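Local atomic coordinates of glycosyl hydrolase, family 8 (Clostridium perfringens, PDB entry 3REN), a protein that is an alpha-amylase of the glycosyl hydrolase family 8 type, and so probably hydrolyses alpha-glucosidic bonds in starch-like polysaccharides. Residues 70-75 and 342-347; 76-82 and 129-135. One frame throughout, in Å; residues are numbered along the deposited sequence.

Contact 1: 70-75 and 342-347; sequences LYSVNA and LLAFQK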
ATOM      1  N   LEU A  70       5.194  -8.566  -0.004  1.00  9.88           N
ATOM      2  CA  LEU A  70       4.249  -8.823  -1.096  1.00 10.84           C
ATOM      3  C   LEU A  70       4.932  -9.014  -2.455  1.00 11.31           C
ATOM      4  O   LEU A  70       4.574  -9.935  -3.240  1.00 10.27           O
ATOM      5  CB  LEU A  70       3.206  -7.725  -1.208  1.00 10.98           C
ATOM      6  CG  LEU A  70       2.172  -7.688  -0.089  1.00 12.57           C
ATOM      7  CD1 LEU A  70       1.321  -6.405  -0.258  1.00 14.98           C
ATOM      8  CD2 LEU A  70       1.272  -8.921  -0.264  1.00 15.38           C
ATOM      9  N   TYR A  71       5.887  -8.124  -2.739  1.00 10.87           N
ATOM     10  CA  TYR A  71       6.695  -8.246  -3.934  1.00 11.57           C
ATOM     11  C   TYR A  71       7.404  -9.605  -4.001  1.00 11.73           C
ATOM     12  O   TYR A  71       7.431 -10.243  -5.059  1.00 11.18           O
ATOM     13  CB  TYR A  71       7.763  -7.147  -3.955  1.00 11.15           C
ATOM     14  CG  TYR A  71       8.760  -7.308  -5.081  1.00 12.82           C
ATOM     15  CD1 TYR A  71       8.433  -6.919  -6.376  1.00 12.54           C
ATOM     16  CD2 TYR A  71       9.991  -7.880  -4.854  1.00 10.88           C
ATOM     17  CE1 TYR A  71       9.339  -7.080  -7.423  1.00 14.91           C
ATOM     18  CE2 TYR A  71      10.909  -8.047  -5.879  1.00 13.51           C
ATOM     19  CZ  TYR A  71      10.573  -7.649  -7.160  1.00 15.94           C
ATOM     20  OH  TYR A  71      11.480  -7.765  -8.189  1.00 17.03           O
ATOM     21  N   SER A  72       8.036 -10.008  -2.898  1.00 11.74           N
ATOM     22  CA  SER A  72       8.771 -11.308  -2.838  1.00 12.90           C
ATOM     23  C   SER A  72       7.902 -12.517  -3.145  1.00 12.57           C
ATOM     24  O   SER A  72       8.326 -13.389  -3.892  1.00 13.23           O
ATOM     25  CB  SER A  72       9.393 -11.515  -1.466  1.00 12.02           C
ATOM     26  OG  SER A  72      10.331 -10.501  -1.239  1.00 16.14           O
ATOM     27  N   VAL A  73       6.708 -12.603  -2.593  1.00 12.36           N
ATOM     28  CA  VAL A  73       5.818 -13.708  -2.870  1.00 13.79           C
ATOM     29  C   VAL A  73       5.333 -13.702  -4.315  1.00 14.63           C
ATOM     30  O   VAL A  73       5.280 -14.694  -4.934  1.00 15.14           O
ATOM     31  CB  VAL A  73       4.695 -13.941  -1.809  1.00 13.99           C
ATOM     32  CG1 VAL A  73       3.777 -12.827  -1.742  1.00 12.56           C
ATOM     33  CG2 VAL A  73       4.017 -15.268  -2.014  1.00 13.44           C
ATOM     34  N   ASN A  74       5.036 -12.533  -4.828  1.00 15.36           N
ATOM     35  CA  ASN A  74       4.703 -12.394  -6.249  1.00 15.90           C
ATOM     36  C   ASN A  74       5.875 -12.795  -7.131  1.00 16.12           C
ATOM     37  O   ASN A  74       5.675 -13.325  -8.226  1.00 16.70           O
ATOM     38  CB  ASN A  74       4.309 -10.944  -6.569  1.00 15.72           C
ATOM     39  CG  ASN A  74       2.989 -10.567  -5.951  1.00 19.35           C
ATOM     40  OD1 ASN A  74       2.249 -11.440  -5.530  1.00 17.71           O
ATOM     41  ND2 ASN A  74       2.686  -9.269  -5.885  1.00 19.63           N
ATOM     42  N   ALA A  75       7.092 -12.522  -6.669  1.00 15.68           N
ATOM     43  CA  ALA A  75       8.267 -12.864  -7.462  1.00 16.27           C
ATOM     44  C   ALA A  75       8.680 -14.318  -7.272  1.00 15.87           C
ATOM     45  O   ALA A  75       9.629 -14.757  -7.914  1.00 15.95           O
ATOM     46  CB  ALA A  75       9.451 -11.924  -7.160  1.00 15.71           C
ATOM     47  N   LEU A 342       7.537  -0.570  -7.662  1.00 10.90           N
ATOM     48  CA  LEU A 342       8.112  -1.901  -7.869  1.00 11.00           C
ATOM     49  C   LEU A 342       7.016  -2.941  -8.062  1.00 11.48           C
ATOM     50  O   LEU A 342       7.076  -3.748  -8.987  1.00 12.21           O
ATOM     51  CB  LEU A 342       9.105  -2.242  -6.731  1.00 11.28           C
ATOM     52  CG  LEU A 342       9.834  -3.569  -6.823  1.00 11.06           C
ATOM     53  CD1 LEU A 342      10.866  -3.541  -7.941  1.00  9.62           C
ATOM     54  CD2 LEU A 342      10.483  -3.908  -5.470  1.00 13.46           C
ATOM     55  N   LEU A 343       5.975  -2.901  -7.230  1.00 11.19           N
ATOM     56  CA  LEU A 343       4.792  -3.734  -7.460  1.00 11.40           C
ATOM     57  C   LEU A 343       4.137  -3.564  -8.845  1.00 11.23           C
ATOM     58  O   LEU A 343       3.727  -4.562  -9.455  1.00 10.81           O
ATOM     59  CB  LEU A 343       3.746  -3.554  -6.344  1.00 10.96           C
ATOM     60  CG  LEU A 343       4.264  -4.012  -4.964  1.00 13.97           C
ATOM     61  CD1 LEU A 343       3.357  -3.610  -3.833  1.00 13.20           C
ATOM     62  CD2 LEU A 343       4.474  -5.567  -4.882  1.00 12.63           C
ATOM     63  N   ALA A 344       3.997  -2.315  -9.327  1.00 10.70           N
ATOM     64  CA  ALA A 344       3.448  -2.082 -10.701  1.00 10.81           C
ATOM     65  C   ALA A 344       4.408  -2.585 -11.795  1.00 10.72           C
ATOM     66  O   ALA A 344       3.970  -3.254 -12.732  1.00 11.23           O
ATOM     67  CB  ALA A 344       3.136  -0.604 -10.915  1.00 10.62           C
ATOM     68  N   PHE A 345       5.707  -2.282 -11.680  1.00 11.61           N
ATOM     69  CA  PHE A 345       6.651  -2.720 -12.730  1.00 12.37           C
ATOM     70  C   PHE A 345       6.708  -4.256 -12.739  1.00 14.00           C
ATOM     71  O   PHE A 345       6.940  -4.861 -13.794  1.00 15.04           O
ATOM     72  CB  PHE A 345       8.066  -2.157 -12.536  1.00 12.72           C
ATOM     73  CG  PHE A 345       8.248  -0.731 -13.020  1.00 12.89           C
ATOM     74  CD1 PHE A 345       7.606  -0.277 -14.180  1.00 13.08           C
ATOM     75  CD2 PHE A 345       9.075   0.136 -12.331  1.00 12.35           C
ATOM     76  CE1 PHE A 345       7.786   1.017 -14.655  1.00 11.08           C
ATOM     77  CE2 PHE A 345       9.258   1.469 -12.781  1.00 14.48           C
ATOM     78  CZ  PHE A 345       8.618   1.902 -13.944  1.00 13.46           C
ATOM     79  N   GLN A 346       6.520  -4.896 -11.578  1.00 13.85           N
ATOM     80  CA  GLN A 346       6.488  -6.390 -11.531  1.00 14.14           C
ATOM     81  C   GLN A 346       5.430  -7.018 -12.466  1.00 14.90           C
ATOM     82  O   GLN A 346       5.623  -8.139 -12.963  1.00 15.10           O
ATOM     83  CB  GLN A 346       6.287  -6.874 -10.097  1.00 13.18           C
ATOM     84  CG  GLN A 346       6.276  -8.394  -9.896  1.00 15.85           C
ATOM     85  CD  GLN A 346       6.266  -8.743  -8.415  1.00 16.87           C
ATOM     86  OE1 GLN A 346       5.404  -8.276  -7.665  1.00 17.84           O
ATOM     87  NE2 GLN A 346       7.267  -9.514  -7.973  1.00 15.27           N
ATOM     88  N   LYS A 347       4.309  -6.326 -12.671  1.00 14.80           N
ATOM     89  CA  LYS A 347       3.276  -6.760 -13.631  1.00 16.76           C
ATOM     90  C   LYS A 347       3.569  -6.435 -15.101  1.00 17.43           C
ATOM     91  O   LYS A 347       2.843  -6.896 -15.984  1.00 18.69           O
ATOM     92  CB  LYS A 347       1.939  -6.110 -13.296  1.00 16.59           C
ATOM     93  CG  LYS A 347       1.404  -6.449 -11.907  1.00 17.81           C
ATOM     94  CD  LYS A 347       1.432  -7.925 -11.640  1.00 20.50           C
ATOM     95  CE  LYS A 347       0.392  -8.228 -10.557  1.00 23.39           C
ATOM     96  NZ  LYS A 347       0.851  -9.326  -9.754  1.00 26.11           N
TER

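Contact 2: 76-82 and 129-135; sequences NNKELFD and RWNSFYY. With EDO (1,2-ethanediol), chain F.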
ATOM      1  N   ASN A  76       7.967 -15.066  -6.414  1.00 15.77           N
ATOM      2  CA  ASN A  76       8.346 -16.430  -6.060  1.00 16.74           C
ATOM      3  C   ASN A  76       9.793 -16.467  -5.582  1.00 16.62           C
ATOM      4  O   ASN A  76      10.604 -17.271  -6.042  1.00 17.25           O
ATOM      5  CB  ASN A  76       8.121 -17.421  -7.242  1.00 16.37           C
ATOM      6  CG  ASN A  76       8.001 -18.880  -6.777  1.00 19.38           C
ATOM      7  OD1 ASN A  76       8.225 -19.195  -5.608  1.00 20.56           O
ATOM      8  ND2 ASN A  76       7.639 -19.769  -7.698  1.00 18.83           N
ATOM      9  N   ASN A  77      10.124 -15.558  -4.682  1.00 16.29           N
ATOM     10  CA  ASN A  77      11.462 -15.466  -4.134  1.00 15.58           C
ATOM     11  C   ASN A  77      11.437 -15.672  -2.605  1.00 15.65           C
ATOM     12  O   ASN A  77      11.328 -14.717  -1.806  1.00 13.85           O
ATOM     13  CB  ASN A  77      12.123 -14.138  -4.531  1.00 15.79           C
ATOM     14  CG  ASN A  77      13.607 -14.093  -4.177  1.00 16.78           C
ATOM     15  OD1 ASN A  77      14.083 -14.787  -3.272  1.00 17.68           O
ATOM     16  ND2 ASN A  77      14.344 -13.272  -4.893  1.00 15.94           N
ATOM     17  N   LYS A  78      11.549 -16.939  -2.219  1.00 16.03           N
ATOM     18  CA  LYS A  78      11.316 -17.367  -0.858  1.00 16.16           C
ATOM     19  C   LYS A  78      12.419 -16.834   0.024  1.00 16.46           C
ATOM     20  O   LYS A  78      12.177 -16.324   1.112  1.00 14.62           O
ATOM     21  CB  LYS A  78      11.185 -18.911  -0.762  1.00 15.95           C
ATOM     22  CG  LYS A  78      10.621 -19.334   0.607  1.00 17.92           C
ATOM     23  CD  LYS A  78      10.558 -20.847   0.858  1.00 19.80           C
ATOM     24  CE  LYS A  78       9.863 -21.123   2.210  1.00 18.63           C
ATOM     25  NZ  LYS A  78      10.730 -20.692   3.389  1.00 18.33           N
ATOM     26  N   GLU A  79      13.646 -16.905  -0.466  1.00 17.48           N
ATOM     27  CA  GLU A  79      14.780 -16.296   0.254  1.00 18.32           C
ATOM     28  C   GLU A  79      14.635 -14.800   0.630  1.00 17.87           C
ATOM     29  O   GLU A  79      14.915 -14.410   1.754  1.00 17.86           O
ATOM     30  CB  GLU A  79      16.043 -16.474  -0.563  1.00 19.08           C
ATOM     31  CG  GLU A  79      17.293 -16.266   0.208  1.00 25.99           C
ATOM     32  CD  GLU A  79      18.530 -16.700  -0.583  1.00 35.45           C
ATOM     33  OE1 GLU A  79      19.369 -15.807  -0.877  1.00 37.01           O
ATOM     34  OE2 GLU A  79      18.641 -17.919  -0.911  1.00 35.57           O
ATOM     35  N   LEU A  80      14.229 -13.977  -0.332  1.00 16.55           N
ATOM     36  CA  LEU A  80      14.052 -12.583  -0.098  1.00 15.89           C
ATOM     37  C   LEU A  80      12.871 -12.384   0.842  1.00 14.94           C
ATOM     38  O   LEU A  80      12.928 -11.523   1.735  1.00 14.01           O
ATOM     39  CB  LEU A  80      13.852 -11.865  -1.441  1.00 15.28           C
ATOM     40  CG  LEU A  80      13.468 -10.395  -1.504  1.00 17.03           C
ATOM     41  CD1 LEU A  80      14.574  -9.553  -0.883  1.00 12.29           C
ATOM     42  CD2 LEU A  80      13.197 -10.004  -2.966  1.00 14.88           C
ATOM     43  N   PHE A  81      11.810 -13.178   0.647  1.00 14.45           N
ATOM     44  CA  PHE A  81      10.654 -13.093   1.515  1.00 14.64           C
ATOM     45  C   PHE A  81      11.065 -13.287   2.964  1.00 14.68           C
ATOM     46  O   PHE A  81      10.764 -12.426   3.836  1.00 14.61           O
ATOM     47  CB  PHE A  81       9.551 -14.086   1.113  1.00 13.85           C
ATOM     48  CG  PHE A  81       8.283 -13.954   1.941  1.00 15.75           C
ATOM     49  CD1 PHE A  81       7.162 -13.275   1.433  1.00 15.59           C
ATOM     50  CD2 PHE A  81       8.193 -14.527   3.224  1.00 14.98           C
ATOM     51  CE1 PHE A  81       5.978 -13.134   2.189  1.00 13.49           C
ATOM     52  CE2 PHE A  81       7.005 -14.384   4.001  1.00 11.90           C
ATOM     53  CZ  PHE A  81       5.902 -13.691   3.480  1.00 14.00           C
ATOM     54  N   ASP A  82      11.796 -14.378   3.217  1.00 14.25           N
ATOM     55  CA  ASP A  82      12.238 -14.723   4.570  1.00 14.41           C
ATOM     56  C   ASP A  82      13.144 -13.693   5.176  1.00 14.63           C
ATOM     57  O   ASP A  82      13.125 -13.476   6.408  1.00 14.19           O
ATOM     58  CB  ASP A  82      12.891 -16.119   4.603  1.00 14.96           C
ATOM     59  CG  ASP A  82      11.834 -17.257   4.509  1.00 16.47           C
ATOM     60  OD1 ASP A  82      10.654 -17.063   4.873  1.00 20.05           O
ATOM     61  OD2 ASP A  82      12.162 -18.352   4.037  1.00 18.78           O
ATOM     62  N   ARG A 129       1.390 -20.264  -1.604  1.00 23.31           N
ATOM     63  CA  ARG A 129       2.418 -20.429  -2.607  1.00 23.44           C
ATOM     64  C   ARG A 129       3.455 -21.511  -2.273  1.00 23.50           C
ATOM     65  O   ARG A 129       3.750 -22.365  -3.108  1.00 22.38           O
ATOM     66  CB  ARG A 129       3.067 -19.057  -2.827  1.00 23.80           C
ATOM     67  CG  ARG A 129       4.497 -19.020  -3.235  1.00 25.10           C
ATOM     68  CD  ARG A 129       4.694 -18.926  -4.690  1.00 22.05           C
ATOM     69  NE  ARG A 129       4.407 -17.608  -5.283  1.00 20.72           N
ATOM     70  CZ  ARG A 129       4.214 -17.494  -6.595  1.00 22.09           C
ATOM     71  NH1 ARG A 129       4.294 -18.595  -7.338  1.00 18.28           N
ATOM     72  NH2 ARG A 129       3.950 -16.338  -7.177  1.00 22.92           N
ATOM     73  N   TRP A 130       4.024 -21.455  -1.067  1.00 22.70           N
ATOM     74  CA  TRP A 130       5.101 -22.353  -0.694  1.00 22.64           C
ATOM     75  C   TRP A 130       4.674 -23.510   0.237  1.00 23.31           C
ATOM     76  O   TRP A 130       5.501 -24.284   0.644  1.00 23.39           O
ATOM     77  CB  TRP A 130       6.304 -21.583  -0.132  1.00 21.61           C
ATOM     78  CG  TRP A 130       6.879 -20.571  -1.098  1.00 21.68           C
ATOM     79  CD1 TRP A 130       7.342 -20.822  -2.374  1.00 20.62           C
ATOM     80  CD2 TRP A 130       7.081 -19.166  -0.872  1.00 20.44           C
ATOM     81  NE1 TRP A 130       7.818 -19.659  -2.942  1.00 22.74           N
ATOM     82  CE2 TRP A 130       7.663 -18.627  -2.057  1.00 21.43           C
ATOM     83  CE3 TRP A 130       6.841 -18.309   0.210  1.00 17.86           C
ATOM     84  CZ2 TRP A 130       7.980 -17.270  -2.195  1.00 19.98           C
ATOM     85  CZ3 TRP A 130       7.172 -16.949   0.073  1.00 20.60           C
ATOM     86  CH2 TRP A 130       7.740 -16.449  -1.127  1.00 20.81           C
ATOM     87  N   ASN A 131       3.393 -23.642   0.549  1.00 25.25           N
ATOM     88  CA  ASN A 131       2.931 -24.744   1.426  1.00 27.53           C
ATOM     89  C   ASN A 131       3.685 -24.772   2.745  1.00 27.50           C
ATOM     90  O   ASN A 131       4.258 -25.800   3.106  1.00 28.83           O
ATOM     91  CB  ASN A 131       3.093 -26.119   0.717  1.00 28.75           C
ATOM     92  CG  ASN A 131       2.366 -27.245   1.453  1.00 33.44           C
ATOM     93  OD1 ASN A 131       1.504 -26.982   2.298  1.00 39.26           O
ATOM     94  ND2 ASN A 131       2.706 -28.504   1.135  1.00 36.88           N
ATOM     95  N   SER A 132       3.708 -23.637   3.451  1.00 26.76           N
ATOM     96  CA  SER A 132       4.452 -23.496   4.687  1.00 26.05           C
ATOM     97  C   SER A 132       3.536 -22.996   5.788  1.00 24.59           C
ATOM     98  O   SER A 132       3.311 -21.787   5.888  1.00 23.42           O
ATOM     99  CB  SER A 132       5.589 -22.493   4.537  1.00 26.83           C
ATOM    100  OG  SER A 132       6.726 -23.110   3.973  1.00 32.57           O
ATOM    101  N   PHE A 133       3.044 -23.919   6.627  1.00 21.72           N
ATOM    102  CA  PHE A 133       2.095 -23.580   7.671  1.00 20.20           C
ATOM    103  C   PHE A 133       2.615 -22.464   8.597  1.00 19.28           C
ATOM    104  O   PHE A 133       1.805 -21.765   9.202  1.00 18.76           O
ATOM    105  CB  PHE A 133       1.820 -24.796   8.548  1.00 20.19           C
ATOM    106  CG  PHE A 133       2.951 -25.104   9.481  1.00 20.61           C
ATOM    107  CD1 PHE A 133       2.984 -24.550  10.764  1.00 20.77           C
ATOM    108  CD2 PHE A 133       4.022 -25.893   9.059  1.00 20.92           C
ATOM    109  CE1 PHE A 133       4.069 -24.791  11.614  1.00 20.16           C
ATOM    110  CE2 PHE A 133       5.123 -26.150   9.905  1.00 20.01           C
ATOM    111  CZ  PHE A 133       5.138 -25.599  11.183  1.00 22.78           C
ATOM    112  N   TYR A 134       3.946 -22.354   8.759  1.00 17.59           N
ATOM    113  CA  TYR A 134       4.543 -21.409   9.702  1.00 16.91           C
ATOM    114  C   TYR A 134       4.071 -19.960   9.427  1.00 16.85           C
ATOM    115  O   TYR A 134       3.638 -19.264  10.354  1.00 14.63           O
ATOM    116  CB  TYR A 134       6.084 -21.473   9.707  1.00 16.87           C
ATOM    117  CG  TYR A 134       6.648 -20.610  10.794  1.00 18.80           C
ATOM    118  CD1 TYR A 134       6.864 -21.121  12.080  1.00 20.25           C
ATOM    119  CD2 TYR A 134       6.892 -19.248  10.569  1.00 17.63           C
ATOM    120  CE1 TYR A 134       7.344 -20.303  13.094  1.00 18.67           C
ATOM    121  CE2 TYR A 134       7.344 -18.422  11.578  1.00 19.78           C
ATOM    122  CZ  TYR A 134       7.577 -18.942  12.826  1.00 20.22           C
ATOM    123  OH  TYR A 134       8.046 -18.110  13.814  1.00 18.73           O
ATOM    124  N   TYR A 135       4.160 -19.542   8.154  1.00 16.55           N
ATOM    125  CA  TYR A 135       3.619 -18.265   7.705  1.00 16.38           C
ATOM    126  C   TYR A 135       2.154 -18.055   8.122  1.00 16.66           C
ATOM    127  O   TYR A 135       1.787 -16.975   8.608  1.00 15.58           O
ATOM    128  CB  TYR A 135       3.715 -18.170   6.181  1.00 17.60           C
ATOM    129  CG  TYR A 135       5.123 -18.260   5.612  1.00 16.19           C
ATOM    130  CD1 TYR A 135       6.156 -17.513   6.155  1.00 16.84           C
ATOM    131  CD2 TYR A 135       5.407 -19.075   4.499  1.00 18.86           C
ATOM    132  CE1 TYR A 135       7.433 -17.580   5.638  1.00 18.67           C
ATOM    133  CE2 TYR A 135       6.710 -19.143   3.954  1.00 18.59           C
ATOM    134  CZ  TYR A 135       7.710 -18.398   4.531  1.00 19.15           C
ATOM    135  OH  TYR A 135       9.013 -18.433   4.037  1.00 22.14           O
TER
HETATM  136  C1  EDO F 373      13.395 -10.338  -7.145  1.00 37.66           C
HETATM  137  O1  EDO F 373      13.291 -11.772  -7.278  1.00 34.15           O
HETATM  138  C2  EDO F 373      14.835  -9.796  -7.067  1.00 35.59           C
HETATM  139  O2  EDO F 373      15.507  -9.873  -8.336  1.00 35.96           O

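Contact 1: 70-75 and 342-347
The carbonyl O of Y71 is gripped by two donors. One is A75 N, four residues on, 2.8 Å from Y71 O. The other is Q346 NE2 across the contact, 3.0 Å from Y71 O. The Q346 bond is almost straight, 178° at the hydrogen, and the oxygen lies in the plane of the Q346 amide. Helices 62-74 and 335-346 belong to the (alpha/alpha)6-barrel. Their segments 70-74 and 342-346 run nearly parallel, with axes 10.4 Å apart. Q346 reaches over with CG anti to its backbone N (chi1 -178°) and CD extended beyond it. The NE2 end of its amide lies over one face of the Y71 ring, near CD1 and CE1, the two planes 12° apart. L342 takes the opposite face: its CD2 sits 3.7 Å from the ring centroid, a CH-pi contact. The ring is thus held between a leucine and an amide. Its hydroxyl is hydrogen-bonded to E23 of helix 21-33. At the ring edge, near its plane, L343 CD2 packs against Y71 CB and the Y71 backbone. On the other end of the Q346 amide, OE1 receives a weak, bent bond from N74 ND2 at 3.4 Å. N74 CB lies 3.1 Å from Q346 OE1.

Contact 2: 76-82 and 129-135
K78 puts CG anti to its backbone N (chi1 -167°) and runs extended to CE, while W130 has CG beside its own backbone N. The lysine chain therefore lies along one face of the indole. K78 CG sits 3.9 Å from the centroid of the six-membered ring, a CH-pi contact. At the indole edge, W130 NE1 donates to N76 OD1 at 2.7 Å. This donor approaches nearly along the C=O axis, with a C=O...N angle of 160°. The N76 amide also stacks on the R129 guanidinium, their planes nearly parallel. R129 NE makes a weak hydrogen bond to V73 O.

F81 stands between two aromatic rings. The edge of W130 meets its face in an offset edge-to-face pair, with W130 CZ3 3.7 Å from F81 CG. F81 in turn points its edge at the face of Y135, their centroids 5.1 Å apart and planes at 71°. M69 and A126 pack on F81 from neighbouring helices. At the far end, K78 bends at its last torsion. K78 NZ makes a salt bridge to D82 OD2 at 2.8 Å, on the syn lone pair. K78 NZ also bonds to Y135 OH, whose exact position is less sure.

N76 ends helix 62-74 in a Schellman motif. N77 then caps the next helix: its OD1 accepts from L80 N at 3.1 Å. Its ND2 donates to a 1,2-ethanediol, probably from the crystallisation liquor. F81, W130 and Y135 form an aromatic cluster, which joins the start of helix 78-89 to the turn between helices 113-130 and 133-150 of the (alpha/alpha)6-barrel.

Contacts 1 and 2 have centres 14 Å apart and lie on the same side of the chain's centre. Contact 2 is the more peripheral, about 20 Å from that centre against 12 Å for contact 1. Segment 70-75 continues directly into 76-82. S72 O probably accepts a hydrogen bond from N77 N at 2.9 Å, and S72 OG packs on L80 CG. Helix 62-74 meets helix 335-346 through contact 1. Its V73 meets R129 and W130 at the end of helix 113-130. The 1,2-ethanediol held by N77, probably from the crystallisation liquor, also lies about 3 Å from the Y71 side chain, so it touches both contacts. A bound magnesium ion lies about 13 Å from the L342 side chain.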